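Local coordinates for protein titin (Homo sapiens, PDB 6H4L) that forms an immunoglobulin-like domain of the giant sarcomeric protein titin, in its M-band segment, and probably contributes to the structural organisation of muscle, at residues V82-Y86 / K87-S91. Residues are numbered along the deposited sequence; the frame is centred on the assembly and turned at random.
Sequences VCTNY and KGEAS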
ATOM      1  N   VAL A  82       1.863   4.628  -3.805  1.00 15.57           N
ATOM      2  CA  VAL A  82       1.990   5.974  -4.362  1.00 16.96           C
ATOM      3  C   VAL A  82       0.600   6.478  -4.722  1.00 20.08           C
ATOM      4  O   VAL A  82      -0.123   5.811  -5.464  1.00 20.08           O
ATOM      5  CB  VAL A  82       2.865   5.965  -5.609  1.00 21.05           C
ATOM      6  CG1 VAL A  82       2.985   7.376  -6.197  1.00 23.10           C
ATOM      7  CG2 VAL A  82       4.239   5.392  -5.268  1.00 24.27           C
ATOM      8  N   CYS A  83       0.240   7.669  -4.230  1.00 17.85           N
ATOM      9  CA  CYS A  83      -1.101   8.224  -4.401  1.00 19.80           C
ATOM     10  C   CYS A  83      -0.997   9.507  -5.191  1.00 17.21           C
ATOM     11  O   CYS A  83      -0.276  10.419  -4.779  1.00 19.48           O
ATOM     12  CB  CYS A  83      -1.696   8.588  -3.046  1.00 20.02           C
ATOM     13  SG  CYS A  83      -1.736   7.184  -1.914  1.00 21.64           S
ATOM     14  N   THR A  84      -1.698   9.585  -6.315  1.00 15.85           N
ATOM     15  CA  THR A  84      -1.534  10.720  -7.225  1.00 18.13           C
ATOM     16  C   THR A  84      -2.872  11.313  -7.644  1.00 24.39           C
ATOM     17  O   THR A  84      -3.837  10.603  -7.896  1.00 23.09           O
ATOM     18  CB  THR A  84      -0.777  10.284  -8.503  1.00 21.50           C
ATOM     19  OG1 THR A  84       0.484   9.703  -8.139  1.00 23.92           O
ATOM     20  CG2 THR A  84      -0.525  11.474  -9.430  1.00 29.89           C
ATOM     21  N   ASN A  85      -2.926  12.633  -7.712  1.00 20.37           N
ATOM     22  CA  ASN A  85      -3.978  13.300  -8.466  1.00 21.07           C
ATOM     23  C   ASN A  85      -3.365  14.501  -9.186  1.00 21.43           C
ATOM     24  O   ASN A  85      -2.148  14.706  -9.132  1.00 20.96           O
ATOM     25  CB  ASN A  85      -5.205  13.648  -7.593  1.00 22.56           C
ATOM     26  CG  ASN A  85      -4.942  14.769  -6.594  1.00 21.84           C
ATOM     27  OD1 ASN A  85      -3.915  15.442  -6.647  1.00 21.79           O
ATOM     28  ND2 ASN A  85      -5.894  14.980  -5.677  1.00 21.91           N
ATOM     29  N   TYR A  86      -4.178  15.283  -9.884  1.00 22.19           N
ATOM     30  CA  TYR A  86      -3.612  16.358 -10.692  1.00 26.84           C
ATOM     31  C   TYR A  86      -2.910  17.428  -9.855  1.00 25.04           C
ATOM     32  O   TYR A  86      -2.086  18.180 -10.369  1.00 25.99           O
ATOM     33  CB  TYR A  86      -4.670  16.964 -11.613  1.00 28.68           C
ATOM     34  CG  TYR A  86      -5.594  17.971 -10.961  1.00 23.60           C
ATOM     35  CD1 TYR A  86      -5.310  19.329 -11.021  1.00 30.29           C
ATOM     36  CD2 TYR A  86      -6.768  17.570 -10.331  1.00 24.58           C
ATOM     37  CE1 TYR A  86      -6.153  20.265 -10.450  1.00 28.30           C
ATOM     38  CE2 TYR A  86      -7.636  18.510  -9.761  1.00 26.69           C
ATOM     39  CZ  TYR A  86      -7.315  19.853  -9.827  1.00 27.40           C
ATOM     40  OH  TYR A  86      -8.152  20.801  -9.266  1.00 27.34           O
ATOM     41  N   LYS A  87      -3.230  17.474  -8.563  1.00 22.33           N
ATOM     42  CA  LYS A  87      -2.647  18.443  -7.643  1.00 23.13           C
ATOM     43  C   LYS A  87      -1.291  18.049  -7.067  1.00 24.92           C
ATOM     44  O   LYS A  87      -0.539  18.919  -6.621  1.00 26.41           O
ATOM     45  CB  LYS A  87      -3.607  18.714  -6.484  1.00 26.41           C
ATOM     46  CG  LYS A  87      -4.749  19.625  -6.833  1.00 28.55           C
ATOM     47  CD  LYS A  87      -4.210  21.025  -7.103  1.00 34.66           C
ATOM     48  CE  LYS A  87      -5.277  22.074  -6.993  1.00 41.76           C
ATOM     49  NZ  LYS A  87      -4.658  23.415  -7.145  1.00 36.08           N
ATOM     50  N   GLY A  88      -0.989  16.749  -7.033  1.00 21.12           N
ATOM     51  CA  GLY A  88       0.271  16.299  -6.474  1.00 20.66           C
ATOM     52  C   GLY A  88       0.319  14.820  -6.173  1.00 20.04           C
ATOM     53  O   GLY A  88      -0.496  14.053  -6.672  1.00 22.52           O
ATOM     54  N   GLU A  89       1.278  14.434  -5.348  1.00 21.00           N
ATOM     55  CA  GLU A  89       1.451  13.026  -5.030  1.00 18.49           C
ATOM     56  C   GLU A  89       1.953  12.851  -3.609  1.00 22.04           C
ATOM     57  O   GLU A  89       2.593  13.738  -3.048  1.00 24.01           O
ATOM     58  CB  GLU A  89       2.418  12.379  -6.023  1.00 24.50           C
ATOM     59  CG  GLU A  89       3.862  12.794  -5.872  1.00 47.62           C
ATOM     60  CD  GLU A  89       4.808  11.909  -6.677  1.00 72.84           C
ATOM     61  OE1 GLU A  89       4.323  11.024  -7.417  1.00 75.78           O
ATOM     62  OE2 GLU A  89       6.037  12.094  -6.559  1.00 83.64           O
ATOM     63  N   ALA A  90       1.651  11.693  -3.028  1.00 18.71           N
ATOM     64  CA  ALA A  90       2.186  11.343  -1.723  1.00 17.60           C
ATOM     65  C   ALA A  90       2.569   9.887  -1.803  1.00 19.86           C
ATOM     66  O   ALA A  90       1.964   9.131  -2.558  1.00 22.67           O
ATOM     67  CB  ALA A  90       1.131  11.522  -0.657  1.00 20.71           C
ATOM     68  N   SER A  91       3.552   9.489  -1.010  1.00 18.84           N
ATOM     69  CA  SER A  91       3.971   8.088  -1.030  1.00 18.10           C
ATOM     70  C   SER A  91       4.343   7.643   0.365  1.00 20.61           C
ATOM     71  O   SER A  91       4.723   8.456   1.217  1.00 24.33           O
ATOM     72  CB  SER A  91       5.155   7.893  -1.980  1.00 20.60           C
ATOM     73  OG  SER A  91       5.443   6.505  -2.133  1.00 24.81           O
TER
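A tight beta hairpin, the F-G hairpin of the I-set immunoglobulin sandwich, joins strands 77-85 and 88-98, and its type I turn runs from N85 to G88 with Y86 and K87 at the corners. C83 and A90 form a hydrogen-bonded antiparallel pair: C83 N reaches A90 O at 2.8 Å, and A90 N returns to C83 O at 2.9 Å. Both side chains face the sandwich interior, C83 buried against P9 and V32, small A90 against I11. Nearer the turn, N85 N donates to G88 O at 3.0 Å, while G88 N gives N85 O a longer bond of 3.2 Å from above the carbonyl plane. N85 suits the turn's first position because its short side chain folds back (chi1 71°) into an Asx turn: OD1 accepts K87 N, above the amide plane, at 2.9 Å and, weakly, G88 N. Its ND2 donates to the carbonyls of P36 and H7. G88 has phi 165°, where a CB would press against the preceding carbonyl oxygen. At the turn's corners, K87 CG makes a CH-pi contact over one face of the Y86 ring, 4.0 Å from its centroid, and Y86 OH is hydrogen-bonded to D6 OD2. On the face shared by V82, T84, E89 and S91, V82 CG2 packs against S91 OG, a hydroxyl hydrogen-bonded to A81 O. The asparagine amide thus uses both its ends, its oxygen holding the turn's backbone N-H groups and its nitrogen linking the hairpin to the ends of strands 26-35 and 7-11 in the opposite sheet.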